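Local coordinates for protein putative aldo/keto reductase (Salmonella enterica subsp. enterica serovar Typhimurium, PDB 4R9O) that probably acts as an NADP-dependent oxidoreductase of the aldo/keto reductase family, built on a TIM barrel, at residues R35-V38 with S39-E42; H76-K80 with L81-T85; S161-T164 with P165-T169; L233-I236 with A237-N241; R285-W288 with F289-R292. One frame throughout, in Å; residues are numbered along the deposited sequence.

Contact 1 of 5, residues R35-V38 with S39-E42; sequences RQLV and SFIE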
loop_
_atom_site.group_PDB
_atom_site.type_symbol
_atom_site.label_atom_id
_atom_site.label_comp_id
_atom_site.label_asym_id
_atom_site.label_seq_id
_atom_site.Cartn_x
_atom_site.Cartn_y
_atom_site.Cartn_z
ATOM N N ARG C 35 -1.340 48.620 11.608
ATOM C CA ARG C 35 -0.211 49.216 12.323
ATOM C C ARG C 35 0.594 48.178 13.108
ATOM O O ARG C 35 1.827 48.231 13.144
ATOM C CB ARG C 35 -0.698 50.337 13.249
ATOM C CG ARG C 35 -0.563 51.726 12.637
ATOM C CD ARG C 35 -1.523 52.740 13.266
ATOM N NE ARG C 35 -2.806 52.648 12.583
ATOM C CZ ARG C 35 -3.158 53.397 11.543
ATOM N NH1 ARG C 35 -2.348 54.348 11.092
ATOM N NH2 ARG C 35 -4.340 53.208 10.975
ATOM N N GLN C 36 -0.092 47.219 13.717
ATOM C CA GLN C 36 0.599 46.132 14.398
ATOM C C GLN C 36 1.380 45.250 13.418
ATOM O O GLN C 36 2.448 44.733 13.750
ATOM C CB GLN C 36 -0.393 45.287 15.191
ATOM C CG GLN C 36 -0.709 45.857 16.565
ATOM C CD GLN C 36 -1.793 45.075 17.265
ATOM O OE1 GLN C 36 -2.789 44.693 16.648
ATOM N NE2 GLN C 36 -1.605 44.818 18.561
ATOM N N LEU C 37 0.851 45.088 12.212
ATOM C CA LEU C 37 1.538 44.321 11.181
ATOM C C LEU C 37 2.811 45.045 10.724
ATOM O O LEU C 37 3.845 44.417 10.492
ATOM C CB LEU C 37 0.603 44.074 10.001
ATOM C CG LEU C 37 1.130 43.220 8.857
ATOM C CD1 LEU C 37 1.699 41.919 9.411
ATOM C CD2 LEU C 37 0.005 42.969 7.864
ATOM N N VAL C 38 2.733 46.368 10.614
ATOM C CA VAL C 38 3.908 47.174 10.301
ATOM C C VAL C 38 5.036 46.895 11.293
ATOM O O VAL C 38 6.179 46.652 10.901
ATOM C CB VAL C 38 3.586 48.688 10.317
ATOM C CG1 VAL C 38 4.872 49.507 10.344
ATOM C CG2 VAL C 38 2.708 49.062 9.121
ATOM N N SER C 39 4.701 46.933 12.579
ATOM C CA SER C 39 5.677 46.704 13.641
ATOM C C SER C 39 6.277 45.297 13.583
ATOM O O SER C 39 7.484 45.128 13.776
ATOM C CB SER C 39 5.028 46.938 15.007
ATOM O OG SER C 39 4.431 48.216 15.047
ATOM N N PHE C 40 5.428 44.303 13.326
ATOM C CA PHE C 40 5.867 42.908 13.216
ATOM C C PHE C 40 6.832 42.704 12.045
ATOM O O PHE C 40 7.847 42.021 12.179
ATOM C CB PHE C 40 4.657 41.971 13.069
ATOM C CG PHE C 40 5.031 40.524 12.911
ATOM C CD1 PHE C 40 5.490 39.794 13.996
ATOM C CD2 PHE C 40 4.927 39.894 11.677
ATOM C CE1 PHE C 40 5.843 38.466 13.858
ATOM C CE2 PHE C 40 5.283 38.564 11.524
ATOM C CZ PHE C 40 5.739 37.843 12.609
ATOM N N ILE C 41 6.500 43.288 10.898
ATOM C CA ILE C 41 7.374 43.267 9.732
ATOM C C ILE C 41 8.716 43.914 10.065
ATOM O O ILE C 41 9.767 43.330 9.825
ATOM C CB ILE C 41 6.732 43.996 8.528
ATOM C CG1 ILE C 41 5.494 43.234 8.041
ATOM C CG2 ILE C 41 7.745 44.158 7.394
ATOM C CD1 ILE C 41 4.659 43.996 7.033
ATOM N N GLU C 42 8.672 45.119 10.633
ATOM C CA GLU C 42 9.889 45.817 11.038
ATOM C C GLU C 42 10.723 44.989 12.007
ATOM O O GLU C 42 11.949 45.048 11.980
ATOM C CB GLU C 42 9.546 47.173 11.675
ATOM C CG GLU C 42 9.050 48.198 10.683
ATOM C CD GLU C 42 8.719 49.520 11.335
ATOM O OE1 GLU C 42 8.569 49.549 12.574
ATOM O OE2 GLU C 42 8.606 50.526 10.604
#
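Leu37 and Ile41 meet one turn apart on helix 34-46, CG of Leu37 lying 4.0 Å from CD1 of Ile41, the two side chains crossing at a slant. CD1 of Leu37 comes obliquely to the Phe40 ring, 4.4 Å from CD2 of Phe40. With CG anti to the backbone N in both Leu37 (chi1 -177°) and Phe40 (chi1 178°), each side chain swings out past its own carbonyl carbon. On another flank Val38 and Glu42 run alongside each other in the same direction; the valine methyl CG1 is 3.9 Å from the carboxylate oxygen OE2 of Glu42, a van der Waals contact of a methyl with the carboxylate end of an extended chain. Ser39 turns its hydroxyl back on the helix: OG donates to the carbonyl O of Arg35 at 3.2 Å, and the amide N of Ser39 reaches that same oxygen, the two donors coming from opposite faces of the carbonyl plane. Backbone bonds from Phe40, Ile41 and Glu42 to Gln36, Leu37 and Val38 fix the helical spacing that sets these pairs. Farther out, Tyr24 touches Leu37, Phe40 and Ile41, Trp30 meets the Phe40 ring edge-to-face, and Ala70 and Phe67 of helix 63-73 cover Leu37, Val38 and Ile41. The Phe40 side chain also comes about 4 Å from Gly267, a probable NADP(+)-binding residue. The chemistry is thus divided: the buried residues rely on dispersion contacts, while the exposed serine spends its hydroxyl on a main-chain oxygen that already accepts a helical bond.

Contact 2 of 5, residues H76-K80 with L81-T85; sequences HLREK and LQIVT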
loop_
_atom_site.group_PDB
_atom_site.type_symbol
_atom_site.label_atom_id
_atom_site.label_comp_id
_atom_site.label_asym_id
_atom_site.label_seq_id
_atom_site.Cartn_x
_atom_site.Cartn_y
_atom_site.Cartn_z
ATOM N N HIS C 76 8.427 52.496 2.664
ATOM C CA HIS C 76 9.869 52.285 2.629
ATOM C C HIS C 76 10.223 50.811 2.839
ATOM O O HIS C 76 11.319 50.377 2.485
ATOM C CB HIS C 76 10.560 53.150 3.687
ATOM C CG HIS C 76 10.154 52.821 5.090
ATOM N ND1 HIS C 76 8.938 53.193 5.621
ATOM C CD2 HIS C 76 10.804 52.152 6.072
ATOM C CE1 HIS C 76 8.853 52.763 6.867
ATOM N NE2 HIS C 76 9.973 52.132 7.167
ATOM N N LEU C 77 9.294 50.047 3.411
ATOM C CA LEU C 77 9.536 48.643 3.725
ATOM C C LEU C 77 9.658 47.782 2.471
ATOM O O LEU C 77 10.398 46.799 2.457
ATOM C CB LEU C 77 8.417 48.075 4.600
ATOM C CG LEU C 77 8.185 48.669 5.986
ATOM C CD1 LEU C 77 7.255 47.756 6.775
ATOM C CD2 LEU C 77 9.497 48.894 6.718
ATOM N N ARG C 78 8.908 48.157 1.437
ATOM C CA ARG C 78 8.814 47.395 0.194
ATOM C C ARG C 78 10.169 46.993 -0.382
ATOM O O ARG C 78 10.397 45.826 -0.708
ATOM C CB ARG C 78 8.038 48.214 -0.845
ATOM C CG ARG C 78 7.921 47.562 -2.215
ATOM C CD ARG C 78 7.261 46.215 -2.121
ATOM N NE ARG C 78 8.245 45.146 -2.092
ATOM C CZ ARG C 78 8.581 44.402 -3.138
ATOM N NH1 ARG C 78 9.495 43.459 -3.005
ATOM N NH2 ARG C 78 7.999 44.599 -4.312
ATOM N N GLU C 79 11.062 47.970 -0.505
ATOM C CA GLU C 79 12.384 47.754 -1.075
ATOM C C GLU C 79 13.232 46.823 -0.220
ATOM O O GLU C 79 14.202 46.246 -0.698
ATOM C CB GLU C 79 13.110 49.084 -1.237
ATOM C CG GLU C 79 12.320 50.150 -1.959
ATOM C CD GLU C 79 12.811 51.550 -1.613
ATOM O OE1 GLU C 79 12.939 51.851 -0.405
ATOM O OE2 GLU C 79 13.083 52.340 -2.544
ATOM N N LYS C 80 12.864 46.686 1.048
ATOM C CA LYS C 80 13.656 45.906 1.987
ATOM C C LYS C 80 13.234 44.437 2.005
ATOM O O LYS C 80 13.886 43.604 2.633
ATOM C CB LYS C 80 13.546 46.497 3.397
ATOM C CG LYS C 80 13.954 47.960 3.505
ATOM C CD LYS C 80 13.916 48.423 4.958
ATOM C CE LYS C 80 14.333 49.888 5.114
ATOM N NZ LYS C 80 13.342 50.835 4.528
ATOM N N LEU C 81 12.142 44.130 1.314
ATOM C CA LEU C 81 11.586 42.782 1.315
ATOM C C LEU C 81 11.758 42.077 -0.025
ATOM O O LEU C 81 11.815 42.715 -1.078
ATOM C CB LEU C 81 10.096 42.817 1.657
ATOM C CG LEU C 81 9.633 43.479 2.960
ATOM C CD1 LEU C 81 8.177 43.936 2.845
ATOM C CD2 LEU C 81 9.803 42.505 4.110
ATOM N N GLN C 82 11.842 40.753 0.020
ATOM C CA GLN C 82 11.636 39.944 -1.175
ATOM C C GLN C 82 10.272 39.288 -1.014
ATOM O O GLN C 82 10.052 38.505 -0.088
ATOM C CB GLN C 82 12.734 38.895 -1.368
ATOM C CG GLN C 82 14.130 39.467 -1.522
ATOM C CD GLN C 82 14.727 39.818 -0.179
ATOM O OE1 GLN C 82 15.340 40.877 -0.009
ATOM N NE2 GLN C 82 14.531 38.934 0.794
ATOM N N ILE C 83 9.346 39.635 -1.894
ATOM C CA ILE C 83 7.996 39.120 -1.790
ATOM C C ILE C 83 7.750 37.972 -2.750
ATOM O O ILE C 83 7.954 38.089 -3.959
ATOM C CB ILE C 83 6.952 40.199 -2.050
ATOM C CG1 ILE C 83 7.185 41.374 -1.097
ATOM C CG2 ILE C 83 5.553 39.599 -1.877
ATOM C CD1 ILE C 83 6.235 42.528 -1.307
ATOM N N VAL C 84 7.309 36.861 -2.181
ATOM C CA VAL C 84 7.008 35.664 -2.944
ATOM C C VAL C 84 5.516 35.430 -2.843
ATOM O O VAL C 84 4.958 35.451 -1.744
ATOM C CB VAL C 84 7.755 34.421 -2.412
ATOM C CG1 VAL C 84 7.398 33.178 -3.256
ATOM C CG2 VAL C 84 9.272 34.641 -2.384
ATOM N N THR C 85 4.858 35.217 -3.977
ATOM C CA THR C 85 3.460 34.825 -3.921
ATOM C C THR C 85 3.159 33.724 -4.939
ATOM O O THR C 85 4.053 33.276 -5.667
ATOM C CB THR C 85 2.520 36.030 -4.130
ATOM O OG1 THR C 85 1.177 35.635 -3.817
ATOM C CG2 THR C 85 2.600 36.558 -5.558
#
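Through 76-80 the backbone keeps helical torsions without the regular bonds, then Leu81 opens to an extended conformation (psi 152°) and leads into strand 82-90; across the bend the amide N of Leu81 donates to O of Arg78 at 3.2 Å, from well above the carbonyl plane. Arg78 carries most of the side-chain contact. Its side chain, bent at chi2 and chi3, curls forward along the chain so that NH1 donates to O of Leu81 (3.1 Å, 145° at the hydrogen), with the acceptor at the guanidinium edge and near its plane. Over one face of that group, toward the rim, sits the methyl CD1 of Ile83, 3.4 Å from NE of Arg78. NE is buried here without a polar partner, whereas NH1 also forms a salt bridge with Asp126, and NH2 bonds Thr122; Tyr124 adds a cation-pi contact. Leu81 packs its CG back on the carbonyl O of Leu77, 3.4 Å away. On the outer side NZ of Lys80 returns to O of His76 at 2.9 Å. Such a loop leading from a helix into the next parallel strand, here 63-73 to 82-90, is typical of the alpha-to-beta connections of a TIM barrel.

Contact 3 of 5, residues S161-T164 with P165-T169; sequences SNFT and PAQFT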
loop_
_atom_site.group_PDB
_atom_site.type_symbol
_atom_site.label_atom_id
_atom_site.label_comp_id
_atom_site.label_asym_id
_atom_site.label_seq_id
_atom_site.Cartn_x
_atom_site.Cartn_y
_atom_site.Cartn_z
ATOM N N SER C 161 5.690 24.931 -6.540
ATOM C CA SER C 161 5.459 24.402 -5.208
ATOM C C SER C 161 4.804 23.025 -5.321
ATOM O O SER C 161 3.857 22.848 -6.095
ATOM C CB SER C 161 4.590 25.362 -4.388
ATOM O OG SER C 161 4.327 24.847 -3.093
ATOM N N ASN C 162 5.364 22.056 -4.591
ATOM C CA ASN C 162 4.836 20.696 -4.463
ATOM C C ASN C 162 4.866 19.891 -5.757
ATOM O O ASN C 162 4.058 18.987 -5.934
ATOM C CB ASN C 162 3.411 20.730 -3.920
ATOM C CG ASN C 162 3.299 21.568 -2.666
ATOM O OD1 ASN C 162 3.968 21.297 -1.679
ATOM N ND2 ASN C 162 2.470 22.614 -2.710
ATOM N N PHE C 163 5.808 20.221 -6.636
ATOM C CA PHE C 163 6.008 19.502 -7.899
ATOM C C PHE C 163 6.846 18.237 -7.723
ATOM O O PHE C 163 7.792 18.203 -6.924
ATOM C CB PHE C 163 6.685 20.420 -8.940
ATOM C CG PHE C 163 5.722 21.297 -9.718
ATOM C CD1 PHE C 163 5.877 21.477 -11.080
ATOM C CD2 PHE C 163 4.678 21.951 -9.081
ATOM C CE1 PHE C 163 4.995 22.283 -11.808
ATOM C CE2 PHE C 163 3.796 22.754 -9.802
ATOM C CZ PHE C 163 3.961 22.922 -11.166
ATOM N N THR C 164 6.497 17.193 -8.472
ATOM C CA THR C 164 7.356 16.029 -8.621
ATOM C C THR C 164 8.525 16.454 -9.500
ATOM O O THR C 164 8.427 17.471 -10.186
ATOM C CB THR C 164 6.609 14.834 -9.279
ATOM O OG1 THR C 164 6.252 15.184 -10.624
ATOM C CG2 THR C 164 5.344 14.484 -8.497
ATOM N N PRO C 165 9.628 15.680 -9.501
ATOM C CA PRO C 165 10.703 16.027 -10.437
ATOM C C PRO C 165 10.293 16.013 -11.917
ATOM O O PRO C 165 10.862 16.789 -12.678
ATOM C CB PRO C 165 11.767 14.954 -10.157
ATOM C CG PRO C 165 11.544 14.573 -8.736
ATOM C CD PRO C 165 10.045 14.638 -8.541
ATOM N N ALA C 166 9.373 15.144 -12.332
ATOM C CA ALA C 166 8.945 15.126 -13.734
ATOM C C ALA C 166 8.086 16.364 -14.064
ATOM O O ALA C 166 8.189 16.941 -15.149
ATOM C CB ALA C 166 8.175 13.833 -14.055
ATOM N N GLN C 167 7.246 16.783 -13.130
ATOM C CA GLN C 167 6.490 18.028 -13.336
ATOM C C GLN C 167 7.420 19.246 -13.401
ATOM O O GLN C 167 7.207 20.171 -14.201
ATOM C CB GLN C 167 5.448 18.202 -12.227
ATOM C CG GLN C 167 4.274 17.213 -12.375
ATOM C CD GLN C 167 3.604 16.918 -11.055
ATOM O OE1 GLN C 167 2.597 16.206 -10.995
ATOM N NE2 GLN C 167 4.165 17.462 -9.979
ATOM N N PHE C 168 8.451 19.231 -12.554
ATOM C CA PHE C 168 9.444 20.294 -12.520
ATOM C C PHE C 168 10.185 20.360 -13.864
ATOM O O PHE C 168 10.344 21.432 -14.448
ATOM C CB PHE C 168 10.416 20.066 -11.354
ATOM C CG PHE C 168 11.400 21.184 -11.146
ATOM C CD1 PHE C 168 11.158 22.173 -10.209
ATOM C CD2 PHE C 168 12.566 21.243 -11.888
ATOM C CE1 PHE C 168 12.066 23.209 -10.011
ATOM C CE2 PHE C 168 13.474 22.274 -11.705
ATOM C CZ PHE C 168 13.222 23.261 -10.764
ATOM N N THR C 169 10.622 19.208 -14.362
ATOM C CA THR C 169 11.376 19.180 -15.601
ATOM C C THR C 169 10.526 19.595 -16.800
ATOM O O THR C 169 10.994 20.282 -17.706
ATOM C CB THR C 169 11.954 17.786 -15.827
ATOM O OG1 THR C 169 12.889 17.526 -14.775
ATOM C CG2 THR C 169 12.657 17.707 -17.168
#
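Thr164 holds OG1 between its backbone N and carbonyl carbon (chi1 65°), which turns the hydroxyl oxygen inward over the first turn of helix 165-173, and Gln167 sets CG beside its own backbone N (chi1 -72°), running its extended chain back toward the threonine. The result is an N-cap at the start of a barrel helix, just after strand 155-161. OG1 of Thr164 accepts from the amide N of Gln167 at 3.1 Å in a fairly straight bond, 163° at the hydrogen, while the carbonyl O of Thr164 accepts from N of Phe168. One residue therefore receives two of the amides at the start of the helix, one through its side chain and one through its main chain. The aliphatic part of Gln167 touches both the cap and Phe163: its CG lies 3.3 Å from OG1 of Thr164, its CB against the Phe163 ring. Pro165, the first helical residue, has no amide hydrogen to be satisfied, and its O takes both N and OG1 of Thr169 from opposite faces of its plane. Around this turn, Phe163 and Gln167 rest on Pro133, Phe168 on Leu205, and Ala166 and Gln167 touch Asp200 of a second subunit. The preceding residues Ser161 and Asn162 probably bind NADP(+); Asn162 ND2 is held by O of His131. The cap thus begins two residues beyond the likely cofactor site. CB of Gln167 comes obliquely to the Phe163 ring, 3.5 Å from CD1 of Phe163, while N of Phe168 lies at the ring edge, near its plane, 3.7 Å from CD1 of Phe163.

Contact 4 of 5, residues L233-I236 with A237-N241; sequences LSVI and AQELN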
loop_
_atom_site.group_PDB
_atom_site.type_symbol
_atom_site.label_atom_id
_atom_site.label_comp_id
_atom_site.label_asym_id
_atom_site.label_seq_id
_atom_site.Cartn_x
_atom_site.Cartn_y
_atom_site.Cartn_z
ATOM N N LEU C 233 12.697 15.012 21.351
ATOM C CA LEU C 233 13.283 16.260 20.877
ATOM C C LEU C 233 13.784 17.109 22.066
ATOM O O LEU C 233 14.773 17.834 21.947
ATOM C CB LEU C 233 12.266 17.048 20.041
ATOM C CG LEU C 233 12.085 16.640 18.569
ATOM C CD1 LEU C 233 10.719 17.089 18.024
ATOM C CD2 LEU C 233 13.193 17.233 17.723
ATOM N N SER C 234 13.107 17.002 23.209
ATOM C CA SER C 234 13.494 17.760 24.401
ATOM C C SER C 234 14.788 17.224 24.999
ATOM O O SER C 234 15.558 17.974 25.593
ATOM C CB SER C 234 12.391 17.729 25.460
ATOM O OG SER C 234 11.260 18.459 25.031
ATOM N N VAL C 235 15.013 15.922 24.843
ATOM C CA VAL C 235 16.248 15.298 25.311
ATOM C C VAL C 235 17.439 15.785 24.487
ATOM O O VAL C 235 18.503 16.115 25.016
ATOM C CB VAL C 235 16.170 13.758 25.230
ATOM C CG1 VAL C 235 17.479 13.133 25.696
ATOM C CG2 VAL C 235 14.999 13.241 26.055
ATOM N N ILE C 236 17.251 15.823 23.175
ATOM C CA ILE C 236 18.295 16.296 22.283
ATOM C C ILE C 236 18.494 17.806 22.418
ATOM O O ILE C 236 19.619 18.305 22.305
ATOM C CB ILE C 236 17.982 15.895 20.833
ATOM C CG1 ILE C 236 18.193 14.385 20.699
ATOM C CG2 ILE C 236 18.843 16.658 19.849
ATOM C CD1 ILE C 236 17.802 13.815 19.394
ATOM N N ALA C 237 17.414 18.523 22.705
ATOM C CA ALA C 237 17.516 19.950 23.004
ATOM C C ALA C 237 18.449 20.170 24.189
ATOM O O ALA C 237 19.391 20.962 24.104
ATOM C CB ALA C 237 16.151 20.544 23.286
ATOM N N GLN C 238 18.197 19.456 25.284
ATOM C CA GLN C 238 19.044 19.560 26.478
ATOM C C GLN C 238 20.504 19.264 26.159
ATOM O O GLN C 238 21.399 19.976 26.611
ATOM C CB GLN C 238 18.555 18.620 27.580
ATOM C CG GLN C 238 17.208 19.006 28.170
ATOM C CD GLN C 238 16.724 18.024 29.227
ATOM O OE1 GLN C 238 17.109 16.850 29.228
ATOM N NE2 GLN C 238 15.879 18.502 30.139
ATOM N N GLU C 239 20.738 18.220 25.368
ATOM C CA GLU C 239 22.092 17.872 24.940
ATOM C C GLU C 239 22.768 19.023 24.203
ATOM O O GLU C 239 23.978 19.191 24.288
ATOM C CB GLU C 239 22.068 16.639 24.033
ATOM C CG GLU C 239 21.655 15.353 24.722
ATOM C CD GLU C 239 21.581 14.182 23.759
ATOM O OE1 GLU C 239 21.262 13.064 24.212
ATOM O OE2 GLU C 239 21.839 14.382 22.551
ATOM N N LEU C 240 21.981 19.806 23.471
ATOM C CA LEU C 240 22.518 20.896 22.663
ATOM C C LEU C 240 22.449 22.239 23.383
ATOM O O LEU C 240 22.899 23.254 22.854
ATOM C CB LEU C 240 21.765 20.985 21.327
ATOM C CG LEU C 240 21.925 19.815 20.351
ATOM C CD1 LEU C 240 20.883 19.881 19.261
ATOM C CD2 LEU C 240 23.318 19.794 19.742
ATOM N N ASN C 241 21.887 22.231 24.591
ATOM C CA ASN C 241 21.581 23.459 25.326
ATOM C C ASN C 241 20.713 24.387 24.499
ATOM O O ASN C 241 20.884 25.604 24.535
ATOM C CB ASN C 241 22.859 24.180 25.748
ATOM C CG ASN C 241 23.770 23.297 26.552
ATOM O OD1 ASN C 241 23.349 22.676 27.530
ATOM N ND2 ASN C 241 25.028 23.209 26.132
#
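The last two turns of helix 227-240, ending in a Schellman motif at Asn241, bring Ile236 and Leu240 together on the inward side. These two side chains run alongside and point the same way, CG2 of Ile236 being 3.9 Å from CD1 of Leu240. The isoleucine's CG2 stands anti to the backbone N, beside the carbonyl carbon, and this directs it down the helix toward the leucine. CG of Leu240 also lies 3.4 Å from the carbonyl O of Ile236, so the leucine covers the oxygen to which its own amide makes only a weak bond. Glu239 stretches back over the preceding turn, slanting across Val235 and Ile236: its OE1 comes 4.1 Å from CG1 of Val235, and OE2 lies at the same distance from CG1 of Ile236. These are van der Waals contacts of the carboxylate oxygens with aliphatic carbons; OE2 has Arg290, in a salt bridge, and Gln287 among its polar partners, both on helix 285-296. Ala237 tucks its methyl 3.3 Å from O of Leu233, and its side chain touches Val248 of helix 245-254. Gln238 lays its CG 3.2 Å from O of Ser234 on the exposed side. Val235 touches Thr92 of a third subunit, while Leu233 reaches Ile291 and also Leu220, a probable NADP(+)-binding residue. At the C-terminal end Asn241 takes a left-handed helical conformation (phi 55°), and its N donates to O of Gln238 at 3.1 Å. Positive phi together with amides bonded back into the final turn is the signature of the Schellman C-cap, closing here a helix packed against its neighbours outside the barrel sheet.

Contact 5 of 5, residues R285-W288 with F289-R292; sequences RQQW and FRIR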
loop_
_atom_site.group_PDB
_atom_site.type_symbol
_atom_site.label_atom_id
_atom_site.label_comp_id
_atom_site.label_asym_id
_atom_site.label_seq_id
_atom_site.Cartn_x
_atom_site.Cartn_y
_atom_site.Cartn_z
ATOM N N ARG C 285 25.381 13.965 13.308
ATOM C CA ARG C 285 24.694 12.960 12.498
ATOM C C ARG C 285 23.830 12.046 13.370
ATOM O O ARG C 285 22.669 11.808 13.051
ATOM C CB ARG C 285 25.689 12.133 11.674
ATOM C CG ARG C 285 25.921 12.705 10.286
ATOM C CD ARG C 285 26.926 11.920 9.488
ATOM N NE ARG C 285 27.062 12.457 8.131
ATOM C CZ ARG C 285 26.360 12.046 7.072
ATOM N NH1 ARG C 285 25.452 11.079 7.197
ATOM N NH2 ARG C 285 26.573 12.599 5.881
ATOM N N GLN C 286 24.380 11.558 14.479
ATOM C CA GLN C 286 23.638 10.627 15.321
ATOM C C GLN C 286 22.402 11.292 15.909
ATOM O O GLN C 286 21.364 10.653 16.057
ATOM C CB GLN C 286 24.532 10.061 16.423
ATOM C CG GLN C 286 25.609 9.129 15.886
ATOM C CD GLN C 286 26.386 8.396 16.975
ATOM O OE1 GLN C 286 27.603 8.310 16.911
ATOM N NE2 GLN C 286 25.681 7.844 17.956
ATOM N N GLN C 287 22.507 12.583 16.213
ATOM C CA GLN C 287 21.360 13.334 16.699
ATOM C C GLN C 287 20.323 13.471 15.597
ATOM O O GLN C 287 19.138 13.301 15.849
ATOM C CB GLN C 287 21.781 14.713 17.222
ATOM C CG GLN C 287 22.468 14.658 18.578
ATOM C CD GLN C 287 23.104 15.986 18.973
ATOM O OE1 GLN C 287 23.444 16.809 18.118
ATOM N NE2 GLN C 287 23.257 16.200 20.276
ATOM N N TRP C 288 20.773 13.753 14.376
ATOM C CA TRP C 288 19.864 13.864 13.245
ATOM C C TRP C 288 19.148 12.536 13.031
ATOM O O TRP C 288 17.948 12.498 12.792
ATOM C CB TRP C 288 20.614 14.278 11.970
ATOM C CG TRP C 288 19.701 14.623 10.813
ATOM C CD1 TRP C 288 19.246 15.864 10.474
ATOM C CD2 TRP C 288 19.134 13.719 9.851
ATOM N NE1 TRP C 288 18.427 15.792 9.373
ATOM C CE2 TRP C 288 18.347 14.483 8.966
ATOM C CE3 TRP C 288 19.219 12.336 9.651
ATOM C CZ2 TRP C 288 17.641 13.915 7.901
ATOM C CZ3 TRP C 288 18.530 11.772 8.587
ATOM C CH2 TRP C 288 17.746 12.560 7.725
ATOM N N PHE C 289 19.887 11.440 13.130
ATOM C CA PHE C 289 19.305 10.134 12.847
ATOM C C PHE C 289 18.409 9.657 13.986
ATOM O O PHE C 289 17.383 9.006 13.751
ATOM C CB PHE C 289 20.408 9.124 12.533
ATOM C CG PHE C 289 20.858 9.176 11.094
ATOM C CD1 PHE C 289 20.109 8.563 10.103
ATOM C CD2 PHE C 289 22.005 9.863 10.729
ATOM C CE1 PHE C 289 20.501 8.619 8.776
ATOM C CE2 PHE C 289 22.408 9.915 9.399
ATOM C CZ PHE C 289 21.655 9.294 8.428
ATOM N N ARG C 290 18.781 10.014 15.209
ATOM C CA ARG C 290 17.946 9.747 16.376
ATOM C C ARG C 290 16.598 10.444 16.250
ATOM O O ARG C 290 15.558 9.868 16.568
ATOM C CB ARG C 290 18.631 10.205 17.661
ATOM C CG ARG C 290 19.080 9.089 18.564
ATOM C CD ARG C 290 19.287 9.617 19.980
ATOM N NE ARG C 290 20.350 10.617 20.033
ATOM C CZ ARG C 290 20.566 11.433 21.062
ATOM N NH1 ARG C 290 21.563 12.305 21.013
ATOM N NH2 ARG C 290 19.789 11.376 22.136
ATOM N N ILE C 291 16.628 11.696 15.808
ATOM C CA ILE C 291 15.411 12.436 15.492
ATOM C C ILE C 291 14.567 11.744 14.426
ATOM O O ILE C 291 13.372 11.527 14.616
ATOM C CB ILE C 291 15.724 13.846 15.002
ATOM C CG1 ILE C 291 16.324 14.644 16.140
ATOM C CG2 ILE C 291 14.441 14.548 14.565
ATOM C CD1 ILE C 291 15.398 14.653 17.283
ATOM N N ARG C 292 15.195 11.419 13.303
ATOM C CA ARG C 292 14.503 10.736 12.211
ATOM C C ARG C 292 13.750 9.513 12.722
ATOM O O ARG C 292 12.567 9.329 12.422
ATOM C CB ARG C 292 15.493 10.325 11.118
ATOM C CG ARG C 292 14.882 9.435 10.032
ATOM C CD ARG C 292 15.948 8.883 9.106
ATOM N NE ARG C 292 15.414 7.892 8.169
ATOM C CZ ARG C 292 15.055 8.161 6.914
ATOM N NH1 ARG C 292 15.172 9.395 6.436
ATOM N NH2 ARG C 292 14.575 7.199 6.130
#
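Trp288 and Phe289, consecutive on helix 285-296, meet as a T-shaped pair: the edge of the indole six-membered ring points at the phenyl face, with centroids 4.9 Å apart and planes at 76°. Atom CE3 of Trp288 stands over the centre of the Phe289 ring, and CZ3 of Trp288 is 3.7 Å from CE1 of Phe289. CG of Trp288 is anti to its backbone N (chi1 -171°), whereas CG of Phe289 lies beside its own N, which lets the neighbouring rings meet. At the phenyl edge, CD2 of Phe289 lies 3.1 Å from O of Arg285, near the ring plane. The Arg285 side chain runs alongside Phe289 in the same direction, its guanidinium tilted 23° from the ring, with NH1 of Arg285 3.9 Å from CE2 of Phe289; its charge is met by Asp134 and Asp105 of a fourth subunit. CD of Arg292 approaches the indole obliquely, 3.9 Å from CZ3 of Trp288. NE1 of Trp288 bonds O of Trp252, whose ring stacks on it. Arg290 passes obliquely by Gln287, NH1 of Arg290 being 3.5 Å from CG of Gln287 and forming a salt bridge with Glu239. The aromatic pair thus borders Arg285 and Arg292, while acids beyond this helix meet the charges of Arg285 and Arg290.

Contact 5 is the most buried of the five; the others each mix buried and more open residues. Contacts 1 and 2 touch through Ile41 with Leu77 and Leu81, joining helix 34-46 to the turn before strand 82-90 by apolar packing. Contacts 4 and 5 also touch, but with charge: Glu239 OE2 meets Arg290 NH1 at 2.6 Å, beside Ile236 on Ile291. Contact 3 stands apart, its nearest atoms about 8 Å from contact 2, and contains likely cofactor-binding residues. Contacts 1, 4 and 5 lie within helices, whereas contacts 2 and 3 mark helix-strand junctions. Other subunits reach contacts 3, 4 and 5, and at contact 5 the approach includes salt bridges to Arg285.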